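PDB 4WRP: uncharacterized protein from Legionella pneumophila subsp. pneumophila, which is of unknown function but is a putative effector, seen here as its helical C-terminal DUF5617 domain, the whole protein also matching a RavJ peptidase family. Local coordinates for residues 8-13 and 99-104; 36-41 and 91-96; 43-48 and 76-81. One frame throughout, in Å; residues are numbered along the deposited sequence.

Overall arrangement
The three contacts tie the four main helices, 6-21, 34-49, 68-83 and 90-98, into one all-helical bundle. Contacts 2 and 3 share helix 34-49 and have centres about 11 Å apart; they are joined by a salt bridge from Arg96 NH2 to Glu81 OE2 (2.8 Å) and by packing of Leu93 on Ile78. Contact 1 lies about 16 Å from contact 3 and about 17 Å from contact 2, centre to centre. Its Tyr9 OH is 2.7 Å from Tyr48 OH, a probable hydrogen bond, and its Leu100 packs on Ile78. Along the chain, contact 3 is nested within the loop closed by contact 2, itself nested within that of contact 1.

Contact 1 of 3, residues 8-13 and 99-104; sequences AYHELW and NLAISL
His10, on helix 6-21, meets the turn that follows helix 90-98, and its CA lies 6.6 Å from that of Ala101. The imidazole of His10 carries the contact. With CG anti to the backbone N (chi1 -177°), the ring is directed at the turn, and Leu100 CD1 lies over one of its faces. This methyl sits 4.1 Å from the centroid of the His10 ring and 27° off the ring normal, a CH-pi arrangement. Leu100 CG comes separately within 3.4 Å of His10 CE1, the closest approach between the two segments. Ala101 CB reaches the same side chain near its root, 3.8 Å from His10 CB, and stands oblique to the ring.

The partner backbone is a type I beta turn from Asn99 to Ile102, closed by a weak bond from Ile102 N to Asn99 O (3.3 Å). It places Leu100 and Ala101, its two central residues, against helix 6-21, so that the chain leaving helix 90-98 is packed onto the first helix of this all-helical domain. Both imidazole nitrogens are engaged beyond the two segments: ND1 is hydrogen-bonded to His71 NE2, and NE2 to Asp98 O. These two partners should restrict rotation of the ring against Leu100, and they satisfy the polar atoms of a buried residue. One helical turn further on, Trp13 lies beside the site, stacked with Trp56 and Phe17.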
ATOM      1  N   ALA A   8       3.734  -3.633  -9.721  1.00 27.36           N
ATOM      2  CA  ALA A   8       4.157  -2.427 -10.461  1.00 27.39           C
ATOM      3  C   ALA A   8       3.354  -1.208 -10.028  1.00 27.44           C
ATOM      4  O   ALA A   8       3.932  -0.113  -9.877  1.00 26.47           O
ATOM      5  CB  ALA A   8       4.044  -2.622 -11.956  1.00 28.85           C
ATOM      6  N   TYR A   9       2.046  -1.374  -9.792  1.00 25.32           N
ATOM      7  CA  TYR A   9       1.268  -0.257  -9.209  1.00 25.23           C
ATOM      8  C   TYR A   9       1.851   0.158  -7.821  1.00 24.77           C
ATOM      9  O   TYR A   9       1.984   1.329  -7.512  1.00 23.49           O
ATOM     10  CB  TYR A   9      -0.222  -0.597  -9.096  1.00 25.19           C
ATOM     11  CG  TYR A   9      -0.976   0.510  -8.410  1.00 25.34           C
ATOM     12  CD1 TYR A   9      -1.041   0.578  -7.025  1.00 25.35           C
ATOM     13  CD2 TYR A   9      -1.629   1.507  -9.142  1.00 29.39           C
ATOM     14  CE1 TYR A   9      -1.711   1.607  -6.381  1.00 25.85           C
ATOM     15  CE2 TYR A   9      -2.316   2.551  -8.500  1.00 29.32           C
ATOM     16  CZ  TYR A   9      -2.351   2.589  -7.120  1.00 27.95           C
ATOM     17  OH  TYR A   9      -3.004   3.582  -6.460  1.00 27.28           O
ATOM     18  N   HIS A  10       2.199  -0.836  -7.010  1.00 22.90           N
ATOM     19  CA  HIS A  10       2.741  -0.582  -5.695  1.00 22.96           C
ATOM     20  C   HIS A  10       4.074   0.114  -5.746  1.00 23.02           C
ATOM     21  O   HIS A  10       4.316   0.962  -4.937  1.00 23.47           O
ATOM     22  CB  HIS A  10       2.773  -1.861  -4.834  1.00 22.74           C
ATOM     23  CG  HIS A  10       3.262  -1.629  -3.455  1.00 25.38           C
ATOM     24  ND1 HIS A  10       2.585  -0.847  -2.547  1.00 24.48           N
ATOM     25  CD2 HIS A  10       4.401  -2.031  -2.833  1.00 25.62           C
ATOM     26  CE1 HIS A  10       3.285  -0.780  -1.429  1.00 23.82           C
ATOM     27  NE2 HIS A  10       4.384  -1.498  -1.578  1.00 23.92           N
ATOM     28  N   GLU A  11       4.918  -0.209  -6.709  0.50 24.39           N
ATOM     29  CA  GLU A  11       6.183   0.534  -6.842  0.50 26.97           C
ATOM     30  C   GLU A  11       5.938   2.034  -7.137  0.50 27.70           C
ATOM     31  O   GLU A  11       6.554   2.910  -6.540  0.50 27.94           O
ATOM     32  CB  GLU A  11       7.047  -0.074  -7.930  0.50 29.77           C
ATOM     33  CG  GLU A  11       8.363   0.645  -8.000  0.50 33.04           C
ATOM     34  CD  GLU A  11       8.924   0.921  -6.601  0.50 35.94           C
ATOM     35  OE1 GLU A  11       9.213   2.110  -6.300  0.50 36.44           O
ATOM     36  OE2 GLU A  11       9.017  -0.050  -5.784  0.50 37.45           O
ATOM     37  N   LEU A  12       5.006   2.332  -8.037  1.00 28.10           N
ATOM     38  CA  LEU A  12       4.645   3.733  -8.311  1.00 29.71           C
ATOM     39  C   LEU A  12       4.119   4.369  -7.048  1.00 27.22           C
ATOM     40  O   LEU A  12       4.483   5.508  -6.702  1.00 27.62           O
ATOM     41  CB  LEU A  12       3.548   3.862  -9.384  1.00 32.73           C
ATOM     42  CG  LEU A  12       3.808   3.472 -10.819  1.00 38.19           C
ATOM     43  CD1 LEU A  12       2.599   3.965 -11.608  1.00 40.89           C
ATOM     44  CD2 LEU A  12       5.141   4.046 -11.364  1.00 41.80           C
ATOM     45  N   TRP A  13       3.257   3.638  -6.333  1.00 25.23           N
ATOM     46  CA  TRP A  13       2.690   4.154  -5.107  1.00 25.09           C
ATOM     47  C   TRP A  13       3.772   4.458  -4.062  1.00 25.94           C
ATOM     48  O   TRP A  13       3.702   5.474  -3.335  1.00 25.68           O
ATOM     49  CB  TRP A  13       1.662   3.195  -4.539  1.00 24.52           C
ATOM     50  CG  TRP A  13       1.011   3.690  -3.321  1.00 24.77           C
ATOM     51  CD1 TRP A  13      -0.198   4.338  -3.229  1.00 24.02           C
ATOM     52  CD2 TRP A  13       1.488   3.546  -1.967  1.00 25.54           C
ATOM     53  NE1 TRP A  13      -0.471   4.624  -1.921  1.00 23.54           N
ATOM     54  CE2 TRP A  13       0.544   4.154  -1.128  1.00 23.41           C
ATOM     55  CE3 TRP A  13       2.629   2.963  -1.395  1.00 25.91           C
ATOM     56  CZ2 TRP A  13       0.705   4.215   0.241  1.00 24.54           C
ATOM     57  CZ3 TRP A  13       2.784   3.032  -0.026  1.00 26.59           C
ATOM     58  CH2 TRP A  13       1.835   3.641   0.774  1.00 23.99           C
ATOM     59  N   ASN A  99       6.209  -3.791   1.912  1.00 25.87           N
ATOM     60  CA  ASN A  99       6.035  -5.185   1.542  1.00 27.12           C
ATOM     61  C   ASN A  99       4.583  -5.631   1.304  1.00 28.28           C
ATOM     62  O   ASN A  99       4.309  -6.844   1.272  1.00 28.88           O
ATOM     63  CB  ASN A  99       6.643  -5.998   2.683  1.00 28.11           C
ATOM     64  CG  ASN A  99       8.152  -5.836   2.729  1.00 28.42           C
ATOM     65  OD1 ASN A  99       8.819  -6.161   1.772  1.00 31.32           O
ATOM     66  ND2 ASN A  99       8.678  -5.349   3.816  1.00 28.63           N
ATOM     67  N   LEU A 100       3.662  -4.690   1.137  1.00 25.29           N
ATOM     68  CA  LEU A 100       2.251  -5.055   1.110  1.00 28.03           C
ATOM     69  C   LEU A 100       1.892  -5.806  -0.166  1.00 28.42           C
ATOM     70  O   LEU A 100       0.877  -6.493  -0.198  1.00 28.92           O
ATOM     71  CB  LEU A 100       1.319  -3.853   1.342  1.00 27.65           C
ATOM     72  CG  LEU A 100       1.213  -2.802   0.259  1.00 26.80           C
ATOM     73  CD1 LEU A 100       0.318  -3.279  -0.873  1.00 27.50           C
ATOM     74  CD2 LEU A 100       0.703  -1.504   0.847  1.00 26.75           C
ATOM     75  N   ALA A 101       2.716  -5.719  -1.195  1.00 26.77           N
ATOM     76  CA  ALA A 101       2.350  -6.351  -2.454  1.00 30.22           C
ATOM     77  C   ALA A 101       2.873  -7.773  -2.585  1.00 34.33           C
ATOM     78  O   ALA A 101       2.502  -8.475  -3.489  1.00 42.39           O
ATOM     79  CB  ALA A 101       2.790  -5.514  -3.640  1.00 28.41           C
ATOM     80  N   ILE A 102       3.704  -8.230  -1.679  1.00 34.16           N
ATOM     81  CA  ILE A 102       4.264  -9.558  -1.868  1.00 36.47           C
ATOM     82  C   ILE A 102       3.439 -10.611  -1.160  1.00 36.09           C
ATOM     83  O   ILE A 102       2.734 -10.329  -0.161  1.00 36.99           O
ATOM     84  CB  ILE A 102       5.696  -9.601  -1.399  1.00 40.76           C
ATOM     85  CG1 ILE A 102       5.765  -9.479   0.099  1.00 44.94           C
ATOM     86  CG2 ILE A 102       6.484  -8.501  -2.098  1.00 42.43           C
ATOM     87  CD1 ILE A 102       7.189  -9.372   0.583  1.00 52.53           C
ATOM     88  N   SER A 103       3.510 -11.826  -1.656  1.00 32.92           N
ATOM     89  CA  SER A 103       2.780 -12.888  -0.985  1.00 36.71           C
ATOM     90  C   SER A 103       3.536 -14.176  -1.071  1.00 35.40           C
ATOM     91  O   SER A 103       4.404 -14.335  -1.920  1.00 36.31           O
ATOM     92  CB  SER A 103       1.377 -13.005  -1.598  1.00 39.85           C
ATOM     93  OG  SER A 103       1.498 -13.358  -2.966  1.00 40.74           O
ATOM     94  N   LEU A 104       3.243 -15.069  -0.137  1.00 37.93           N
ATOM     95  CA  LEU A 104       3.803 -16.415  -0.122  1.00 39.54           C
ATOM     96  C   LEU A 104       3.080 -17.324  -1.124  1.00 41.30           C
ATOM     97  O   LEU A 104       1.929 -17.073  -1.507  1.00 37.00           O
ATOM     98  CB  LEU A 104       3.741 -17.016   1.286  1.00 39.26           C
ATOM     99  CG  LEU A 104       4.550 -16.282   2.376  1.00 39.45           C
ATOM    100  CD1 LEU A 104       4.107 -16.731   3.774  1.00 39.26           C
ATOM    101  CD2 LEU A 104       6.058 -16.466   2.162  1.00 37.80           C
TER

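Contact 2 of 3, residues 36-41 and 91-96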
ATOM      1  N   LYS A  36       4.267  10.664  16.752  1.00 37.27           N
ATOM      2  CA  LYS A  36       4.087  11.762  15.862  1.00 39.55           C
ATOM      3  C   LYS A  36       4.358  11.303  14.424  1.00 36.03           C
ATOM      4  O   LYS A  36       3.657  11.706  13.514  1.00 34.04           O
ATOM      5  CB  LYS A  36       5.014  12.919  16.270  1.00 46.77           C
ATOM      6  CG  LYS A  36       4.790  14.204  15.505  1.00 52.35           C
ATOM      7  CD  LYS A  36       5.535  15.376  16.141  1.00 59.24           C
ATOM      8  CE  LYS A  36       5.201  16.707  15.462  1.00 63.10           C
ATOM      9  NZ  LYS A  36       6.382  17.360  14.822  1.00 66.22           N
ATOM     10  N   LYS A  37       5.346  10.438  14.221  1.00 32.35           N
ATOM     11  CA  LYS A  37       5.614   9.933  12.868  1.00 30.41           C
ATOM     12  C   LYS A  37       4.471   9.030  12.340  1.00 28.67           C
ATOM     13  O   LYS A  37       4.000   9.191  11.223  1.00 27.74           O
ATOM     14  CB  LYS A  37       6.910   9.175  12.844  1.00 30.27           C
ATOM     15  CG  LYS A  37       8.122  10.089  13.153  1.00 33.33           C
ATOM     16  CD  LYS A  37       9.364   9.245  13.370  1.00 33.46           C
ATOM     17  CE  LYS A  37      10.445  10.065  14.033  1.00 36.23           C
ATOM     18  NZ  LYS A  37      11.678   9.236  14.056  1.00 38.26           N
ATOM     19  N   ILE A  38       4.093   8.070  13.157  1.00 28.13           N
ATOM     20  CA  ILE A  38       2.989   7.152  12.863  1.00 27.75           C
ATOM     21  C   ILE A  38       1.735   7.902  12.553  1.00 26.33           C
ATOM     22  O   ILE A  38       1.070   7.591  11.593  1.00 25.04           O
ATOM     23  CB  ILE A  38       2.789   6.190  14.051  1.00 28.58           C
ATOM     24  CG1 ILE A  38       4.007   5.258  14.113  1.00 29.94           C
ATOM     25  CG2 ILE A  38       1.513   5.366  13.899  1.00 28.90           C
ATOM     26  CD1 ILE A  38       4.069   4.344  15.331  1.00 31.23           C
ATOM     27  N   HIS A  39       1.393   8.912  13.346  1.00 27.97           N
ATOM     28  CA  HIS A  39       0.199   9.695  13.060  1.00 28.85           C
ATOM     29  C   HIS A  39       0.229  10.459  11.733  1.00 27.62           C
ATOM     30  O   HIS A  39      -0.764  10.468  11.016  1.00 26.35           O
ATOM     31  CB  HIS A  39      -0.161  10.680  14.186  1.00 33.14           C
ATOM     32  CG  HIS A  39      -1.576  11.174  14.082  1.00 34.74           C
ATOM     33  ND1 HIS A  39      -1.888  12.474  13.721  1.00 37.97           N
ATOM     34  CD2 HIS A  39      -2.756  10.522  14.200  1.00 33.93           C
ATOM     35  CE1 HIS A  39      -3.200  12.608  13.664  1.00 36.89           C
ATOM     36  NE2 HIS A  39      -3.749  11.440  13.961  1.00 40.19           N
ATOM     37  N   ALA A  40       1.351  11.077  11.393  1.00 26.37           N
ATOM     38  CA  ALA A  40       1.487  11.757  10.113  1.00 27.09           C
ATOM     39  C   ALA A  40       1.333  10.775   8.946  1.00 26.33           C
ATOM     40  O   ALA A  40       0.628  11.055   7.972  1.00 25.37           O
ATOM     41  CB  ALA A  40       2.852  12.480  10.040  1.00 28.19           C
ATOM     42  N   ILE A  41       1.934   9.588   9.088  1.00 26.20           N
ATOM     43  CA  ILE A  41       1.787   8.560   8.081  1.00 25.83           C
ATOM     44  C   ILE A  41       0.340   8.117   8.020  1.00 24.17           C
ATOM     45  O   ILE A  41      -0.244   7.940   6.947  1.00 23.92           O
ATOM     46  CB  ILE A  41       2.678   7.346   8.409  1.00 26.41           C
ATOM     47  CG1 ILE A  41       4.134   7.743   8.219  1.00 27.53           C
ATOM     48  CG2 ILE A  41       2.333   6.163   7.503  1.00 26.18           C
ATOM     49  CD1 ILE A  41       5.114   6.757   8.794  1.00 28.32           C
ATOM     50  N   ARG A  91       9.246   2.945  11.654  1.00 30.45           N
ATOM     51  CA  ARG A  91      10.024   1.984  10.872  1.00 33.39           C
ATOM     52  C   ARG A  91       9.271   0.691  10.564  1.00 30.78           C
ATOM     53  O   ARG A  91       9.297   0.205   9.431  1.00 29.44           O
ATOM     54  CB  ARG A  91      11.357   1.687  11.588  1.00 39.26           C
ATOM     55  CG  ARG A  91      12.109   0.508  11.053  1.00 47.14           C
ATOM     56  CD  ARG A  91      13.430   0.268  11.826  1.00 58.80           C
ATOM     57  NE  ARG A  91      14.142   1.523  12.120  1.00 63.27           N
ATOM     58  CZ  ARG A  91      14.060   2.230  13.254  1.00 67.63           C
ATOM     59  NH1 ARG A  91      14.759   3.367  13.353  1.00 69.79           N
ATOM     60  NH2 ARG A  91      13.301   1.824  14.279  1.00 68.99           N
ATOM     61  N   ALA A  92       8.596   0.127  11.551  1.00 30.02           N
ATOM     62  CA  ALA A  92       7.794  -1.074  11.310  1.00 28.96           C
ATOM     63  C   ALA A  92       6.640  -0.793  10.394  1.00 26.48           C
ATOM     64  O   ALA A  92       6.305  -1.609   9.553  1.00 25.07           O
ATOM     65  CB  ALA A  92       7.250  -1.634  12.610  1.00 29.58           C
ATOM     66  N   LEU A  93       5.975   0.336  10.604  1.00 26.61           N
ATOM     67  CA  LEU A  93       4.861   0.738   9.723  1.00 23.49           C
ATOM     68  C   LEU A  93       5.312   0.880   8.274  1.00 22.51           C
ATOM     69  O   LEU A  93       4.636   0.413   7.344  1.00 19.23           O
ATOM     70  CB  LEU A  93       4.221   2.017  10.241  1.00 23.67           C
ATOM     71  CG  LEU A  93       3.085   2.626   9.436  1.00 23.47           C
ATOM     72  CD1 LEU A  93       2.007   1.550   9.121  1.00 24.21           C
ATOM     73  CD2 LEU A  93       2.487   3.809  10.198  1.00 24.81           C
ATOM     74  N   VAL A  94       6.451   1.554   8.031  1.00 24.00           N
ATOM     75  CA  VAL A  94       6.875   1.637   6.665  1.00 26.81           C
ATOM     76  C   VAL A  94       7.398   0.326   6.069  1.00 27.55           C
ATOM     77  O   VAL A  94       7.296   0.120   4.853  1.00 27.59           O
ATOM     78  CB  VAL A  94       7.833   2.788   6.343  1.00 29.67           C
ATOM     79  CG1 VAL A  94       7.283   4.117   6.851  1.00 28.84           C
ATOM     80  CG2 VAL A  94       9.192   2.496   6.855  1.00 32.95           C
ATOM     81  N   ASP A  95       7.914  -0.592   6.884  1.00 29.11           N
ATOM     82  CA  ASP A  95       8.186  -1.953   6.363  1.00 27.44           C
ATOM     83  C   ASP A  95       6.904  -2.646   5.929  1.00 25.88           C
ATOM     84  O   ASP A  95       6.904  -3.341   4.924  1.00 25.87           O
ATOM     85  CB  ASP A  95       8.910  -2.836   7.382  1.00 29.82           C
ATOM     86  CG  ASP A  95      10.426  -2.456   7.533  1.00 35.26           C
ATOM     87  OD1 ASP A  95      11.009  -1.919   6.574  1.00 36.58           O
ATOM     88  OD2 ASP A  95      11.018  -2.715   8.596  1.00 37.36           O
ATOM     89  N   ARG A  96       5.840  -2.490   6.695  1.00 23.56           N
ATOM     90  CA  ARG A  96       4.554  -3.066   6.306  1.00 23.49           C
ATOM     91  C   ARG A  96       4.137  -2.514   4.952  1.00 23.33           C
ATOM     92  O   ARG A  96       3.743  -3.271   4.067  1.00 23.63           O
ATOM     93  CB  ARG A  96       3.482  -2.789   7.376  1.00 23.01           C
ATOM     94  CG  ARG A  96       2.067  -3.235   6.994  1.00 24.70           C
ATOM     95  CD  ARG A  96       1.807  -4.751   7.204  1.00 27.35           C
ATOM     96  NE  ARG A  96       0.373  -5.057   7.083  1.00 30.11           N
ATOM     97  CZ  ARG A  96      -0.296  -5.445   5.987  1.00 30.48           C
ATOM     98  NH1 ARG A  96       0.282  -5.717   4.814  1.00 29.86           N
ATOM     99  NH2 ARG A  96      -1.614  -5.592   6.077  1.00 31.23           N
TER
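Leu93 has CG anti to its backbone nitrogen (chi1 178°), which extends its isobutyl group from helix 90-98 toward helix 34-49. On the opposing helix, Ile41 holds its CG2 methyl anti to the backbone N and its CG1 branch anti to the carbonyl carbon (chi1 -70°), presenting two separate branches to the contact. The first branch meets Leu93: CG2 lies 3.6 Å from Leu93 CD2, the two side chains reaching toward each other tip to tip. The second runs on to CD1, which reaches to 3.9 Å from Val94 CG1, with the Ile41 and Val94 side chains at about a right angle, and also skirts Leu93 CD2 at 4.2 Å. Ile38, one turn earlier, adds its own CG2 methyl, 4.1 Å from Leu93 CD2. That single leucine methyl therefore touches both isoleucines.

The two helices run in broadly the same direction, with 31° between the axes of the short segments and a closest approach of 10.3 Å. Ile38 and Leu93 mark the nearest backbone approach, their CA atoms 7.4 Å apart. This is helix-to-helix packing within the DUF5617 bundle, and other helices complete it: Ile82 of helix 68-83 touches both Ile38 and Leu93, while Phe17 and Met21 of helix 6-21 pack on Ile41.

Charge stays at the margin of this apolar centre, where Lys37 forms a salt bridge with Glu34, a partner beyond the two segments. Across the join itself the touching atoms are all aliphatic carbons, so it is held by dispersion and the exclusion of water, without directional bonds.

Contact 3 of 3, residues 43-48 and 76-81; sequences TVLDDY and DDIVKE
Helices 34-49 and 68-83 pack roughly antiparallel here, with 145° between the N-to-C directions of segments 43-48 and 76-81, a closest axis approach of 9.5 Å, and Asp46 and Val79 as the nearest CA pair at 6.7 Å. Val79 is the main apolar contributor from the second helix. With CG1 anti to the backbone N (chi1 168°), CG2 is the methyl left to meet Leu45 CB, at 3.6 Å. The same Val79 CG2 also faces the backbone at Asp46 N, 4.1 Å away, so it is set against the root of the leucine and the adjoining helix backbone. The end of Leu45 makes a looser touch, its CD1 methyl 4.3 Å from Ile78 CG2. Beyond these two helices, Leu45 also packs on Trp13 and Phe17 of helix 6-21 and on Leu97 of helix 90-98, which places it in the shared interior of the four-helix arrangement.

A polar link runs beside the aliphatic one. A water molecule donates to Asp46 OD1 at 3.0 Å and to Asp76 OD1 at 2.6 Å, bridging carboxylates whose OD1 atoms are 5.3 Å apart. Asp46 OD1 has a further partner in Lys50, with which it forms a salt bridge.

The shared donor water and the ammonium group of Lys50 probably ease the repulsion of like charges, so that the two carboxylates can lie near each other, without direct contact, at the edge of the apolar packing of Leu45 and Val79.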
ATOM      1  N   THR A  43      -2.335   9.795   8.713  1.00 25.84           N
ATOM      2  CA  THR A  43      -3.062  10.855   8.017  1.00 28.79           C
ATOM      3  C   THR A  43      -2.980  10.764   6.499  1.00 28.58           C
ATOM      4  O   THR A  43      -3.997  10.829   5.805  1.00 27.62           O
ATOM      5  CB  THR A  43      -2.605  12.236   8.512  1.00 31.03           C
ATOM      6  OG1 THR A  43      -2.850  12.262   9.914  1.00 33.43           O
ATOM      7  CG2 THR A  43      -3.427  13.311   7.878  1.00 32.33           C
ATOM      8  N   VAL A  44      -1.762  10.580   6.005  1.00 25.75           N
ATOM      9  CA  VAL A  44      -1.534  10.488   4.590  1.00 25.07           C
ATOM     10  C   VAL A  44      -2.172   9.231   3.990  1.00 23.47           C
ATOM     11  O   VAL A  44      -2.738   9.269   2.892  1.00 22.71           O
ATOM     12  CB  VAL A  44      -0.018  10.523   4.330  1.00 25.68           C
ATOM     13  CG1 VAL A  44       0.315  10.118   2.914  1.00 26.11           C
ATOM     14  CG2 VAL A  44       0.485  11.932   4.667  1.00 28.52           C
ATOM     15  N   LEU A  45      -2.041   8.109   4.670  1.00 21.80           N
ATOM     16  CA  LEU A  45      -2.695   6.874   4.196  1.00 22.66           C
ATOM     17  C   LEU A  45      -4.203   7.017   4.214  1.00 22.72           C
ATOM     18  O   LEU A  45      -4.884   6.574   3.298  1.00 24.58           O
ATOM     19  CB  LEU A  45      -2.274   5.673   5.057  1.00 21.87           C
ATOM     20  CG  LEU A  45      -0.808   5.319   5.112  1.00 23.20           C
ATOM     21  CD1 LEU A  45      -0.708   4.109   6.069  1.00 23.54           C
ATOM     22  CD2 LEU A  45      -0.248   4.990   3.754  1.00 23.23           C
ATOM     23  N   ASP A  46      -4.742   7.628   5.252  1.00 25.03           N
ATOM     24  CA  ASP A  46      -6.204   7.787   5.291  1.00 26.49           C
ATOM     25  C   ASP A  46      -6.675   8.649   4.123  1.00 27.22           C
ATOM     26  O   ASP A  46      -7.620   8.320   3.462  1.00 25.99           O
ATOM     27  CB  ASP A  46      -6.622   8.374   6.631  1.00 29.65           C
ATOM     28  CG  ASP A  46      -8.142   8.259   6.877  1.00 32.84           C
ATOM     29  OD1 ASP A  46      -8.809   7.270   6.482  1.00 38.47           O
ATOM     30  OD2 ASP A  46      -8.669   9.181   7.492  1.00 37.86           O
ATOM     31  N   ASP A  47      -5.961   9.738   3.848  1.00 27.77           N
ATOM     32  CA  ASP A  47      -6.284  10.604   2.724  1.00 29.61           C
ATOM     33  C   ASP A  47      -6.265   9.797   1.426  1.00 27.79           C
ATOM     34  O   ASP A  47      -7.172   9.918   0.594  1.00 28.05           O
ATOM     35  CB  ASP A  47      -5.346  11.824   2.683  1.00 31.63           C
ATOM     36  CG  ASP A  47      -5.632  12.735   1.515  1.00 34.90           C
ATOM     37  OD1 ASP A  47      -6.817  13.133   1.398  1.00 35.06           O
ATOM     38  OD2 ASP A  47      -4.682  13.025   0.717  1.00 32.82           O
ATOM     39  N   TYR A  48      -5.297   8.900   1.288  1.00 25.91           N
ATOM     40  CA  TYR A  48      -5.223   8.011   0.119  1.00 25.80           C
ATOM     41  C   TYR A  48      -6.470   7.157  -0.063  1.00 26.22           C
ATOM     42  O   TYR A  48      -6.923   6.983  -1.169  1.00 25.15           O
ATOM     43  CB  TYR A  48      -3.997   7.111   0.198  1.00 24.78           C
ATOM     44  CG  TYR A  48      -3.846   6.070  -0.868  1.00 23.33           C
ATOM     45  CD1 TYR A  48      -3.577   6.416  -2.189  1.00 24.88           C
ATOM     46  CD2 TYR A  48      -3.967   4.727  -0.555  1.00 23.74           C
ATOM     47  CE1 TYR A  48      -3.401   5.468  -3.169  1.00 24.21           C
ATOM     48  CE2 TYR A  48      -3.834   3.755  -1.530  1.00 24.12           C
ATOM     49  CZ  TYR A  48      -3.524   4.129  -2.832  1.00 25.47           C
ATOM     50  OH  TYR A  48      -3.384   3.152  -3.784  1.00 27.42           O
ATOM     51  N   ASP A  76      -6.284   0.578   3.449  1.00 26.45           N
ATOM     52  CA  ASP A  76      -7.338   0.733   4.456  1.00 27.72           C
ATOM     53  C   ASP A  76      -7.222  -0.293   5.606  1.00 27.48           C
ATOM     54  O   ASP A  76      -7.417   0.054   6.780  1.00 25.09           O
ATOM     55  CB  ASP A  76      -8.674   0.649   3.759  1.00 32.15           C
ATOM     56  CG  ASP A  76      -9.781   1.115   4.632  1.00 40.93           C
ATOM     57  OD1 ASP A  76      -9.896   2.355   4.822  1.00 45.79           O
ATOM     58  OD2 ASP A  76     -10.470   0.219   5.178  1.00 45.98           O
ATOM     59  N   ASP A  77      -6.864  -1.537   5.283  1.00 27.20           N
ATOM     60  CA  ASP A  77      -6.576  -2.533   6.325  1.00 29.84           C
ATOM     61  C   ASP A  77      -5.351  -2.109   7.144  1.00 27.35           C
ATOM     62  O   ASP A  77      -5.285  -2.314   8.352  1.00 25.72           O
ATOM     63  CB  ASP A  77      -6.259  -3.896   5.726  1.00 32.88           C
ATOM     64  CG  ASP A  77      -7.462  -4.574   5.076  1.00 38.63           C
ATOM     65  OD1 ASP A  77      -8.621  -4.160   5.321  1.00 46.11           O
ATOM     66  OD2 ASP A  77      -7.210  -5.525   4.285  1.00 44.79           O
ATOM     67  N   ILE A  78      -4.348  -1.523   6.501  1.00 24.76           N
ATOM     68  CA  ILE A  78      -3.182  -1.080   7.294  1.00 22.85           C
ATOM     69  C   ILE A  78      -3.580   0.070   8.263  1.00 23.33           C
ATOM     70  O   ILE A  78      -3.163   0.128   9.429  1.00 25.34           O
ATOM     71  CB  ILE A  78      -2.002  -0.738   6.359  1.00 22.37           C
ATOM     72  CG1 ILE A  78      -1.544  -2.001   5.633  1.00 23.62           C
ATOM     73  CG2 ILE A  78      -0.876  -0.088   7.119  1.00 23.20           C
ATOM     74  CD1 ILE A  78      -0.528  -1.755   4.519  1.00 24.60           C
ATOM     75  N   VAL A  79      -4.368   1.019   7.799  1.00 24.08           N
ATOM     76  CA  VAL A  79      -4.833   2.100   8.656  1.00 24.95           C
ATOM     77  C   VAL A  79      -5.592   1.513   9.853  1.00 26.36           C
ATOM     78  O   VAL A  79      -5.414   1.921  10.992  1.00 25.87           O
ATOM     79  CB  VAL A  79      -5.704   3.074   7.885  1.00 26.54           C
ATOM     80  CG1 VAL A  79      -6.435   4.040   8.826  1.00 26.82           C
ATOM     81  CG2 VAL A  79      -4.838   3.825   6.865  1.00 25.52           C
ATOM     82  N   LYS A  80      -6.387   0.509   9.607  1.00 25.47           N
ATOM     83  CA  LYS A  80      -7.015  -0.166  10.725  1.00 28.70           C
ATOM     84  C   LYS A  80      -5.998  -0.817  11.681  1.00 28.77           C
ATOM     85  O   LYS A  80      -6.186  -0.788  12.874  1.00 28.30           O
ATOM     86  CB  LYS A  80      -7.963  -1.195  10.204  1.00 33.60           C
ATOM     87  CG  LYS A  80      -9.017  -1.588  11.210  1.00 43.19           C
ATOM     88  CD  LYS A  80     -10.178  -2.292  10.512  1.00 54.16           C
ATOM     89  CE  LYS A  80     -10.616  -3.552  11.263  1.00 66.98           C
ATOM     90  NZ  LYS A  80     -11.078  -4.623  10.321  1.00 77.14           N
ATOM     91  N   GLU A  81      -4.921  -1.393  11.151  1.00 25.68           N
ATOM     92  CA  GLU A  81      -3.876  -1.940  11.981  1.00 26.53           C
ATOM     93  C   GLU A  81      -3.206  -0.879  12.844  1.00 25.47           C
ATOM     94  O   GLU A  81      -2.794  -1.167  13.991  1.00 25.13           O
ATOM     95  CB  GLU A  81      -2.798  -2.676  11.119  1.00 27.65           C
ATOM     96  CG  GLU A  81      -3.271  -3.978  10.473  1.00 29.23           C
ATOM     97  CD  GLU A  81      -2.237  -4.484   9.410  1.00 33.70           C
ATOM     98  OE1 GLU A  81      -1.088  -3.934   9.273  1.00 28.23           O
ATOM     99  OE2 GLU A  81      -2.616  -5.413   8.663  1.00 34.73           O
TER
HETATM  100  O   HOH W   1      -8.544   4.285   5.955  1.00 50.69           O